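Glycoside hydrolase 15-related protein (Kribbella flavida, PDB 5Z3E) hydrolyses the alpha-1,6-glucosidic linkage of isomaltose from its non-reducing end, yielding beta-D-glucose and D-glucose. Local coordinates at residues A[40-45]-A[387-392]; A[77-82]-A[156-161]; A[96-101]-A[172-177]. The protein carries 1 engineered substitution. All blocks are in the same frame, centred on the assembly; numbering follows the deposited sequence.

Overall arrangement
From the N terminus, helix 32-52 supplies segment 40-45, whose partner 387-392 lies near the C-terminal end, so contact 1 closes a loop of 341 residues around nearly the whole alpha-helical barrel. Both other contacts lie within that loop. Segments 77-82 and 96-101 follow on successive helices; the chain then returns through 156-161, closing contact 2, and 172-177, closing contact 3, so these two loops cross. Contact 2 joins helices 74-87 and 151-167, and contact 3 ties helix 90-105 to the start of helix 175-188. Met387 and Ile390 pack against Phe79, linking contacts 1 and 2, while Trp156 and His97 join contacts 2 and 3.

Contact 1 (A[40-45]-A[387-392]); sequences ELARHS and MYLILA
Near the closure of the (alpha/alpha)6 barrel of family 15 glycoside hydrolases, Leu41 and Tyr388 bring the first long helix, 32-52, against the last, 382-394. The two segments cross at a steep angle, their N-to-C directions 135° apart and their axes 9.6 Å apart. With its CG anti to the backbone N (chi1 177°), Tyr388 carries its ring across to the other helix. There Leu41 lays a methyl over one face in a CH-pi contact, CD2 standing 3.8 Å from the Tyr388 ring centroid and nearest to CE1, at 3.5 Å. Ala42 brings its CB to the rim of the same ring, 4.0 Å from Tyr388 CE2. The phenol oxygen passes beyond Leu41 to hydrogen-bond Leu38 O, one turn earlier on helix 32-52.

Farther along, Leu389 CD2 comes 3.6 Å from Ala42 O, and Leu389 CG lies 3.9 Å from Ser45 CB. Ser45 OG turns back into its own helix, donating to Leu41 O at 2.8 Å; that carbonyl also receives Ser45 N from the opposite face of its plane. The hydroxyl is further bonded to His385 ND1, a second polar tie between the two helices.

Were Tyr388 replaced by an alanine, Leu41 CD2 is likely to face a gap and Leu38 O to lose its hydroxyl partner.

Leu340 and Ile343 of helix 333-344 also pack on Tyr388, Leu398 of the C-terminal tail covers Ala42 and Leu389, and Tyr87 of helix 74-87 touches Leu389.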
loop_
_atom_site.group_PDB
_atom_site.type_symbol
_atom_site.label_atom_id
_atom_site.label_comp_id
_atom_site.label_asym_id
_atom_site.label_seq_id
_atom_site.Cartn_x
_atom_site.Cartn_y
_atom_site.Cartn_z
ATOM N N GLU A 40 -18.708 14.712 -4.027
ATOM C CA GLU A 40 -19.612 13.578 -3.998
ATOM C C GLU A 40 -18.865 12.241 -4.035
ATOM O O GLU A 40 -19.211 11.321 -3.299
ATOM C CB GLU A 40 -20.619 13.673 -5.151
ATOM C CG GLU A 40 -21.444 12.429 -5.297
ATOM C CD GLU A 40 -22.241 11.983 -4.092
ATOM O OE1 GLU A 40 -22.450 12.782 -3.119
ATOM O OE2 GLU A 40 -22.728 10.798 -4.145
ATOM N N LEU A 41 -17.831 12.154 -4.861
ATOM C CA LEU A 41 -17.050 10.923 -4.910
ATOM C C LEU A 41 -16.306 10.695 -3.591
ATOM O O LEU A 41 -16.119 9.558 -3.187
ATOM C CB LEU A 41 -16.078 10.984 -6.079
ATOM C CG LEU A 41 -15.193 9.772 -6.335
ATOM C CD1 LEU A 41 -15.987 8.464 -6.394
ATOM C CD2 LEU A 41 -14.417 9.963 -7.622
ATOM N N ALA A 42 -15.905 11.755 -2.906
ATOM C CA ALA A 42 -15.292 11.592 -1.585
ATOM C C ALA A 42 -16.310 11.055 -0.589
ATOM O O ALA A 42 -16.016 10.127 0.171
ATOM C CB ALA A 42 -14.678 12.896 -1.108
ATOM N N ARG A 43 -17.505 11.640 -0.551
ATOM C CA ARG A 43 -18.546 11.172 0.358
ATOM C C ARG A 43 -18.866 9.720 0.065
ATOM O O ARG A 43 -18.961 8.894 0.969
ATOM C CB ARG A 43 -19.811 12.071 0.190
ATOM C CG ARG A 43 -20.860 11.752 1.136
ATOM C CD ARG A 43 -22.243 12.115 0.573
ATOM N NE ARG A 43 -22.589 11.328 -0.625
ATOM C CZ ARG A 43 -22.825 10.004 -0.647
ATOM N NH1 ARG A 43 -22.858 9.285 0.457
ATOM N NH2 ARG A 43 -23.068 9.408 -1.803
ATOM N N HIS A 44 -19.044 9.378 -1.213
ATOM C CA HIS A 44 -19.333 8.015 -1.586
ATOM C C HIS A 44 -18.195 7.078 -1.208
ATOM O O HIS A 44 -18.444 5.948 -0.791
ATOM C CB HIS A 44 -19.626 7.910 -3.091
ATOM C CG HIS A 44 -19.823 6.515 -3.563
ATOM N ND1 HIS A 44 -20.950 5.768 -3.248
ATOM C CD2 HIS A 44 -19.008 5.686 -4.256
ATOM C CE1 HIS A 44 -20.817 4.557 -3.748
ATOM N NE2 HIS A 44 -19.660 4.480 -4.371
ATOM N N SER A 45 -16.953 7.530 -1.357
ATOM C CA SER A 45 -15.811 6.708 -0.993
ATOM C C SER A 45 -15.850 6.344 0.482
ATOM O O SER A 45 -15.610 5.192 0.860
ATOM C CB SER A 45 -14.511 7.428 -1.325
ATOM O OG SER A 45 -14.293 7.512 -2.734
ATOM N N MET A 387 -7.306 5.494 -1.672
ATOM C CA MET A 387 -6.329 6.347 -2.324
ATOM C C MET A 387 -6.949 7.630 -2.868
ATOM O O MET A 387 -6.328 8.694 -2.835
ATOM C CB MET A 387 -5.609 5.622 -3.458
ATOM C CG MET A 387 -4.805 4.463 -3.084
ATOM S SD MET A 387 -3.460 4.837 -1.862
ATOM C CE MET A 387 -2.382 5.785 -2.846
ATOM N N TYR A 388 -8.176 7.536 -3.381
ATOM C CA TYR A 388 -8.892 8.735 -3.805
ATOM C C TYR A 388 -9.030 9.712 -2.633
ATOM O O TYR A 388 -8.761 10.919 -2.774
ATOM C CB TYR A 388 -10.275 8.370 -4.357
ATOM C CG TYR A 388 -11.045 9.606 -4.735
ATOM C CD1 TYR A 388 -10.823 10.226 -5.941
ATOM C CD2 TYR A 388 -11.947 10.182 -3.846
ATOM C CE1 TYR A 388 -11.488 11.396 -6.259
ATOM C CE2 TYR A 388 -12.594 11.345 -4.140
ATOM C CZ TYR A 388 -12.403 11.942 -5.349
ATOM O OH TYR A 388 -13.029 13.130 -5.675
ATOM N N LEU A 389 -9.431 9.192 -1.472
ATOM C CA LEU A 389 -9.552 10.038 -0.296
ATOM C C LEU A 389 -8.239 10.696 0.083
ATOM O O LEU A 389 -8.217 11.877 0.455
ATOM C CB LEU A 389 -10.122 9.254 0.880
ATOM C CG LEU A 389 -11.595 8.875 0.753
ATOM C CD1 LEU A 389 -11.990 8.018 1.929
ATOM C CD2 LEU A 389 -12.480 10.135 0.692
ATOM N N ILE A 390 -7.134 9.957 0.027
ATOM C CA ILE A 390 -5.838 10.529 0.347
ATOM C C ILE A 390 -5.507 11.673 -0.602
ATOM O O ILE A 390 -5.109 12.746 -0.168
ATOM C CB ILE A 390 -4.729 9.459 0.354
ATOM C CG1 ILE A 390 -4.973 8.428 1.450
ATOM C CG2 ILE A 390 -3.370 10.124 0.522
ATOM C CD1 ILE A 390 -4.067 7.211 1.392
ATOM N N LEU A 391 -5.630 11.439 -1.907
ATOM C CA LEU A 391 -5.252 12.470 -2.859
ATOM C C LEU A 391 -6.185 13.699 -2.744
ATOM O O LEU A 391 -5.732 14.845 -2.782
ATOM C CB LEU A 391 -5.246 11.905 -4.275
ATOM C CG LEU A 391 -4.889 12.912 -5.376
ATOM C CD1 LEU A 391 -3.610 13.647 -5.088
ATOM C CD2 LEU A 391 -4.844 12.197 -6.718
ATOM N N ALA A 392 -7.470 13.448 -2.596
ATOM C CA ALA A 392 -8.428 14.543 -2.413
ATOM C C ALA A 392 -8.040 15.367 -1.189
ATOM O O ALA A 392 -8.071 16.587 -1.221
ATOM C CB ALA A 392 -9.829 14.017 -2.295
#

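Contact 2 (A[77-82]-A[156-161]); sequences GSFTAE and WLWSVV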
loop_
_atom_site.group_PDB
_atom_site.type_symbol
_atom_site.label_atom_id
_atom_site.label_comp_id
_atom_site.label_asym_id
_atom_site.label_seq_id
_atom_site.Cartn_x
_atom_site.Cartn_y
_atom_site.Cartn_z
ATOM N N GLY A 77 -5.743 -2.583 3.197
ATOM C CA GLY A 77 -6.424 -2.096 4.376
ATOM C C GLY A 77 -5.763 -0.893 5.011
ATOM O O GLY A 77 -6.448 -0.002 5.508
ATOM N N SER A 78 -4.434 -0.856 4.997
ATOM C CA SER A 78 -3.712 0.247 5.602
ATOM C C SER A 78 -3.891 1.554 4.825
ATOM O O SER A 78 -4.108 2.609 5.414
ATOM C CB SER A 78 -2.232 -0.094 5.722
ATOM O OG SER A 78 -2.013 -1.125 6.666
ATOM N N PHE A 79 -3.818 1.487 3.489
ATOM C CA PHE A 79 -4.099 2.685 2.710
ATOM C C PHE A 79 -5.563 3.098 2.833
ATOM O O PHE A 79 -5.874 4.282 2.889
ATOM C CB PHE A 79 -3.699 2.506 1.246
ATOM C CG PHE A 79 -2.233 2.658 0.990
ATOM C CD1 PHE A 79 -1.609 3.893 1.097
ATOM C CD2 PHE A 79 -1.476 1.591 0.537
ATOM C CE1 PHE A 79 -0.258 4.039 0.817
ATOM C CE2 PHE A 79 -0.154 1.755 0.196
ATOM C CZ PHE A 79 0.466 2.974 0.383
ATOM N N THR A 80 -6.472 2.124 2.860
ATOM C CA THR A 80 -7.876 2.406 3.083
ATOM C C THR A 80 -8.058 3.133 4.402
ATOM O O THR A 80 -8.741 4.161 4.486
ATOM C CB THR A 80 -8.717 1.114 3.001
ATOM O OG1 THR A 80 -8.588 0.535 1.696
ATOM C CG2 THR A 80 -10.173 1.355 3.248
ATOM N N ALA A 81 -7.440 2.599 5.458
ATOM C CA ALA A 81 -7.533 3.192 6.777
ATOM C C ALA A 81 -6.986 4.602 6.825
ATOM O O ALA A 81 -7.512 5.456 7.539
ATOM C CB ALA A 81 -6.802 2.316 7.799
ATOM N N GLU A 82 -5.899 4.870 6.091
ATOM C CA GLU A 82 -5.333 6.213 6.043
ATOM C C GLU A 82 -6.298 7.184 5.372
ATOM O O GLU A 82 -6.463 8.312 5.846
ATOM C CB GLU A 82 -3.971 6.181 5.335
ATOM C CG GLU A 82 -3.360 7.540 5.068
ATOM C CD GLU A 82 -2.984 8.389 6.273
ATOM O OE1 GLU A 82 -3.177 7.976 7.435
ATOM O OE2 GLU A 82 -2.484 9.523 6.010
ATOM N N TRP A 156 1.257 -1.337 7.670
ATOM C CA TRP A 156 0.392 -1.202 8.829
ATOM C C TRP A 156 1.056 -0.339 9.897
ATOM O O TRP A 156 0.422 0.538 10.486
ATOM C CB TRP A 156 -0.010 -2.554 9.416
ATOM C CG TRP A 156 -0.934 -2.321 10.580
ATOM C CD1 TRP A 156 -2.131 -1.697 10.528
ATOM C CD2 TRP A 156 -0.678 -2.557 11.969
ATOM N NE1 TRP A 156 -2.668 -1.552 11.771
ATOM C CE2 TRP A 156 -1.791 -2.061 12.682
ATOM C CE3 TRP A 156 0.375 -3.148 12.684
ATOM C CZ2 TRP A 156 -1.897 -2.175 14.073
ATOM C CZ3 TRP A 156 0.258 -3.244 14.057
ATOM C CH2 TRP A 156 -0.869 -2.762 14.737
ATOM N N LEU A 157 2.350 -0.569 10.161
ATOM C CA LEU A 157 3.054 0.260 11.129
ATOM C C LEU A 157 2.964 1.733 10.753
ATOM O O LEU A 157 2.689 2.597 11.597
ATOM C CB LEU A 157 4.510 -0.166 11.219
ATOM C CG LEU A 157 4.758 -1.522 11.879
ATOM C CD1 LEU A 157 6.256 -1.799 11.871
ATOM C CD2 LEU A 157 4.219 -1.590 13.302
ATOM N N TRP A 158 3.238 2.055 9.488
ATOM C CA TRP A 158 3.097 3.428 9.030
ATOM C C TRP A 158 1.692 3.952 9.282
ATOM O O TRP A 158 1.491 5.065 9.791
ATOM C CB TRP A 158 3.472 3.519 7.535
ATOM C CG TRP A 158 2.943 4.737 6.849
ATOM C CD1 TRP A 158 3.398 6.022 6.944
ATOM C CD2 TRP A 158 1.763 4.797 6.018
ATOM N NE1 TRP A 158 2.585 6.860 6.213
ATOM C CE2 TRP A 158 1.586 6.132 5.642
ATOM C CE3 TRP A 158 0.878 3.840 5.527
ATOM C CZ2 TRP A 158 0.526 6.541 4.801
ATOM C CZ3 TRP A 158 -0.152 4.224 4.696
ATOM C CH2 TRP A 158 -0.306 5.565 4.343
ATOM N N SER A 159 0.689 3.168 8.918
ATOM C CA SER A 159 -0.697 3.598 9.010
ATOM C C SER A 159 -1.123 3.874 10.450
ATOM O O SER A 159 -1.753 4.898 10.744
ATOM C CB SER A 159 -1.591 2.554 8.355
ATOM O OG SER A 159 -2.951 2.806 8.540
ATOM N N VAL A 160 -0.833 2.951 11.352
ATOM C CA VAL A 160 -1.319 3.101 12.723
ATOM C C VAL A 160 -0.625 4.265 13.417
ATOM O O VAL A 160 -1.266 5.032 14.136
ATOM C CB VAL A 160 -1.235 1.758 13.503
ATOM C CG1 VAL A 160 0.183 1.321 13.822
ATOM C CG2 VAL A 160 -2.067 1.845 14.769
ATOM N N VAL A 161 0.680 4.439 13.194
ATOM C CA VAL A 161 1.389 5.572 13.780
ATOM C C VAL A 161 0.827 6.872 13.240
ATOM O O VAL A 161 0.604 7.837 13.989
ATOM C CB VAL A 161 2.897 5.449 13.516
ATOM C CG1 VAL A 161 3.624 6.739 13.899
ATOM C CG2 VAL A 161 3.484 4.281 14.292
HETATM O O HOH W 1 -3.413 5.612 8.670
#
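A water between the buried Glu82 and Ser159 donates to Glu82 OE1 at 2.7 Å and to Ser159 O at 2.8 Å. A third bond, accepted from Ser159 OG, holds for one of two conformers modelled for that serine and is less certain. The other carboxylate oxygen, Glu82 OE2, forms salt bridges with Arg86 and Arg166, which probably help to keep this buried acid ionised.

Glu82 CG lies anti to the backbone N (chi1 173°) and the chain bends at the next bond, which lays its aliphatic part across the tip of the Trp158 indole, CG 3.7 Å from CH2. From the other side of the indole plane Phe79 CE1 approaches Trp158 CH2 at 3.8 Å, the two ring planes inclined at 55°. Between the helix backbones the small Ser78 and Ser159 meet, their CB atoms 3.8 Å apart, consistent with the short axis distance. Ser78 OG lies near the Trp156 indole plane, 3.9 Å from Trp156 CD1 at its edge, but is hydrogen-bonded to Leu74 O in its own helix.

Two nearly parallel helices, 17° apart with axes at 9.0 Å, are consistent with neighbouring inner helices of an (alpha/alpha)6 barrel.

Contact 3 (A[96-101]-A[172-177]); sequences FHDWVD and ERWRAG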
loop_
_atom_site.group_PDB
_atom_site.type_symbol
_atom_site.label_atom_id
_atom_site.label_comp_id
_atom_site.label_asym_id
_atom_site.label_seq_id
_atom_site.Cartn_x
_atom_site.Cartn_y
_atom_site.Cartn_z
ATOM N N PHE A 96 -10.385 -0.877 12.319
ATOM C CA PHE A 96 -9.427 -1.580 11.484
ATOM C C PHE A 96 -8.136 -1.852 12.258
ATOM O O PHE A 96 -7.624 -2.972 12.246
ATOM C CB PHE A 96 -9.133 -0.787 10.203
ATOM C CG PHE A 96 -8.015 -1.389 9.411
ATOM C CD1 PHE A 96 -8.215 -2.556 8.690
ATOM C CD2 PHE A 96 -6.762 -0.810 9.424
ATOM C CE1 PHE A 96 -7.166 -3.116 7.985
ATOM C CE2 PHE A 96 -5.739 -1.378 8.716
ATOM C CZ PHE A 96 -5.942 -2.522 8.006
ATOM N N HIS A 97 -7.595 -0.842 12.925
ATOM C CA HIS A 97 -6.372 -1.043 13.689
ATOM C C HIS A 97 -6.583 -2.038 14.808
ATOM O O HIS A 97 -5.696 -2.850 15.091
ATOM C CB HIS A 97 -5.806 0.278 14.171
ATOM C CG HIS A 97 -5.392 1.141 13.040
ATOM N ND1 HIS A 97 -4.480 0.707 12.109
ATOM C CD2 HIS A 97 -5.819 2.370 12.666
ATOM C CE1 HIS A 97 -4.368 1.666 11.212
ATOM N NE2 HIS A 97 -5.170 2.680 11.510
ATOM N N ASP A 98 -7.757 -2.004 15.454
ATOM C CA ASP A 98 -8.065 -3.031 16.450
ATOM C C ASP A 98 -7.970 -4.408 15.832
ATOM O O ASP A 98 -7.395 -5.335 16.422
ATOM C CB ASP A 98 -9.488 -2.838 16.992
ATOM C CG ASP A 98 -9.667 -1.696 17.966
ATOM O OD1 ASP A 98 -8.656 -1.173 18.518
ATOM O OD2 ASP A 98 -10.849 -1.340 18.198
ATOM N N TRP A 99 -8.585 -4.585 14.676
ATOM C CA TRP A 99 -8.600 -5.888 14.027
ATOM C C TRP A 99 -7.184 -6.351 13.734
ATOM O O TRP A 99 -6.813 -7.481 14.079
ATOM C CB TRP A 99 -9.470 -5.847 12.774
ATOM C CG TRP A 99 -9.461 -7.143 12.037
ATOM C CD1 TRP A 99 -10.178 -8.252 12.321
ATOM C CD2 TRP A 99 -8.646 -7.469 10.902
ATOM N NE1 TRP A 99 -9.862 -9.262 11.456
ATOM C CE2 TRP A 99 -8.928 -8.816 10.562
ATOM C CE3 TRP A 99 -7.726 -6.760 10.135
ATOM C CZ2 TRP A 99 -8.302 -9.442 9.508
ATOM C CZ3 TRP A 99 -7.127 -7.381 9.085
ATOM C CH2 TRP A 99 -7.405 -8.711 8.780
ATOM N N VAL A 100 -6.380 -5.499 13.102
ATOM C CA VAL A 100 -5.019 -5.884 12.763
ATOM C C VAL A 100 -4.225 -6.230 14.023
ATOM O O VAL A 100 -3.519 -7.237 14.079
ATOM C CB VAL A 100 -4.281 -4.786 11.970
ATOM C CG1 VAL A 100 -2.852 -5.215 11.714
ATOM C CG2 VAL A 100 -4.988 -4.445 10.663
ATOM N N ASP A 101 -4.295 -5.352 15.011
ATOM C CA ASP A 101 -3.582 -5.578 16.272
ATOM C C ASP A 101 -3.934 -6.949 16.838
ATOM O O ASP A 101 -3.053 -7.720 17.219
ATOM C CB ASP A 101 -3.963 -4.448 17.220
ATOM C CG ASP A 101 -3.493 -4.610 18.658
ATOM O OD1 ASP A 101 -2.368 -5.084 18.870
ATOM O OD2 ASP A 101 -4.294 -4.207 19.530
ATOM N N GLU A 172 -0.563 2.758 22.951
ATOM C CA GLU A 172 -0.597 1.553 23.782
ATOM C C GLU A 172 -1.804 0.683 23.449
ATOM O O GLU A 172 -1.770 -0.531 23.652
ATOM C CB GLU A 172 -0.524 1.915 25.268
ATOM C CG GLU A 172 -0.381 0.734 26.209
ATOM C CD GLU A 172 0.929 -0.025 26.136
ATOM O OE1 GLU A 172 1.898 0.442 25.556
ATOM O OE2 GLU A 172 0.994 -1.121 26.717
ATOM N N ARG A 173 -2.890 1.276 22.920
ATOM C CA ARG A 173 -4.043 0.504 22.455
ATOM C C ARG A 173 -3.657 -0.602 21.479
ATOM O O ARG A 173 -4.307 -1.649 21.470
ATOM C CB ARG A 173 -5.036 1.480 21.802
ATOM C CG ARG A 173 -6.259 0.851 21.123
ATOM C CD ARG A 173 -7.251 1.914 20.775
ATOM N NE ARG A 173 -8.352 1.369 19.986
ATOM C CZ ARG A 173 -9.320 2.106 19.445
ATOM N NH1 ARG A 173 -9.327 3.416 19.638
ATOM N NH2 ARG A 173 -10.258 1.553 18.696
ATOM N N TRP A 174 -2.642 -0.347 20.650
ATOM C CA TRP A 174 -2.250 -1.255 19.570
ATOM C C TRP A 174 -0.806 -1.737 19.705
ATOM O O TRP A 174 -0.283 -2.398 18.812
ATOM C CB TRP A 174 -2.450 -0.562 18.214
ATOM C CG TRP A 174 -3.872 -0.142 17.985
ATOM C CD1 TRP A 174 -4.957 -0.957 17.905
ATOM C CD2 TRP A 174 -4.375 1.193 17.788
ATOM N NE1 TRP A 174 -6.098 -0.230 17.673
ATOM C CE2 TRP A 174 -5.759 1.092 17.600
ATOM C CE3 TRP A 174 -3.793 2.466 17.770
ATOM C CZ2 TRP A 174 -6.563 2.216 17.360
ATOM C CZ3 TRP A 174 -4.599 3.558 17.562
ATOM C CH2 TRP A 174 -5.960 3.430 17.351
ATOM N N ARG A 175 -0.152 -1.423 20.821
ATOM C CA ARG A 175 1.283 -1.625 20.961
ATOM C C ARG A 175 1.700 -3.084 20.876
ATOM O O ARG A 175 2.741 -3.383 20.272
ATOM C CB ARG A 175 1.763 -0.992 22.269
ATOM C CG ARG A 175 3.186 -1.348 22.675
ATOM C CD ARG A 175 4.242 -0.782 21.725
ATOM N NE ARG A 175 5.581 -1.115 22.225
ATOM C CZ ARG A 175 6.187 -0.497 23.232
ATOM N NH1 ARG A 175 5.705 0.639 23.717
ATOM N NH2 ARG A 175 7.311 -0.998 23.728
ATOM N N ALA A 176 0.968 -4.004 21.509
ATOM C CA ALA A 176 1.434 -5.383 21.497
ATOM C C ALA A 176 1.414 -5.946 20.078
ATOM O O ALA A 176 2.267 -6.764 19.721
ATOM C CB ALA A 176 0.674 -6.227 22.485
ATOM N N GLY A 177 0.475 -5.505 19.242
ATOM C CA GLY A 177 0.481 -5.890 17.837
ATOM C C GLY A 177 1.619 -5.226 17.049
ATOM O O GLY A 177 2.280 -5.878 16.245
#
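Trp174 and Asp101 bury the most surface here, with Asp98 next. The indole of Trp174 is clasped between two aliphatic groups: His97 CB lies over one face, 3.7 Å from the centroid of the five-membered ring, and Arg173 CG over the other. The His97 imidazole turns its edge toward the same indole in an edge-to-face pair, ring planes 64° apart, while its ND1 pairs with Trp156 NE1.

Asp98 takes two donors on one oxygen. Trp174 NE1 reaches Asp98 OD1 at 2.9 Å on the anti side, tilted from the carboxylate plane, and Arg173 NE meets the syn lone pair of Asp98 OD1 at 3.0 Å. Arg173 NH2 completes a side-on grip by bonding Asp98 OD2 at 3.0 Å. Arg173 is modelled in two conformers; the grip described is that of one of them and is to that extent uncertain.

Asp101 points its CG anti to the backbone N (chi1 171°), which carries the carboxylate to the first turn of the other helix. There Asp101 OD1 accepts a weak hydrogen bond from Gly177 N, 2.9 Å away but poorly aligned. Asp101 OD2 is salt-bridged to Arg105, one turn on along its own helix, and Asp101 CB lies at the indole edge, 3.7 Å from Trp174 CD1.

Trp174 is the N-cap residue of helix 175-188, so helix 90-105 grips that helix at its start; Val160 of helix 151-167 touches both His97 and Trp174, and Ala81 of helix 74-87 packs on His97.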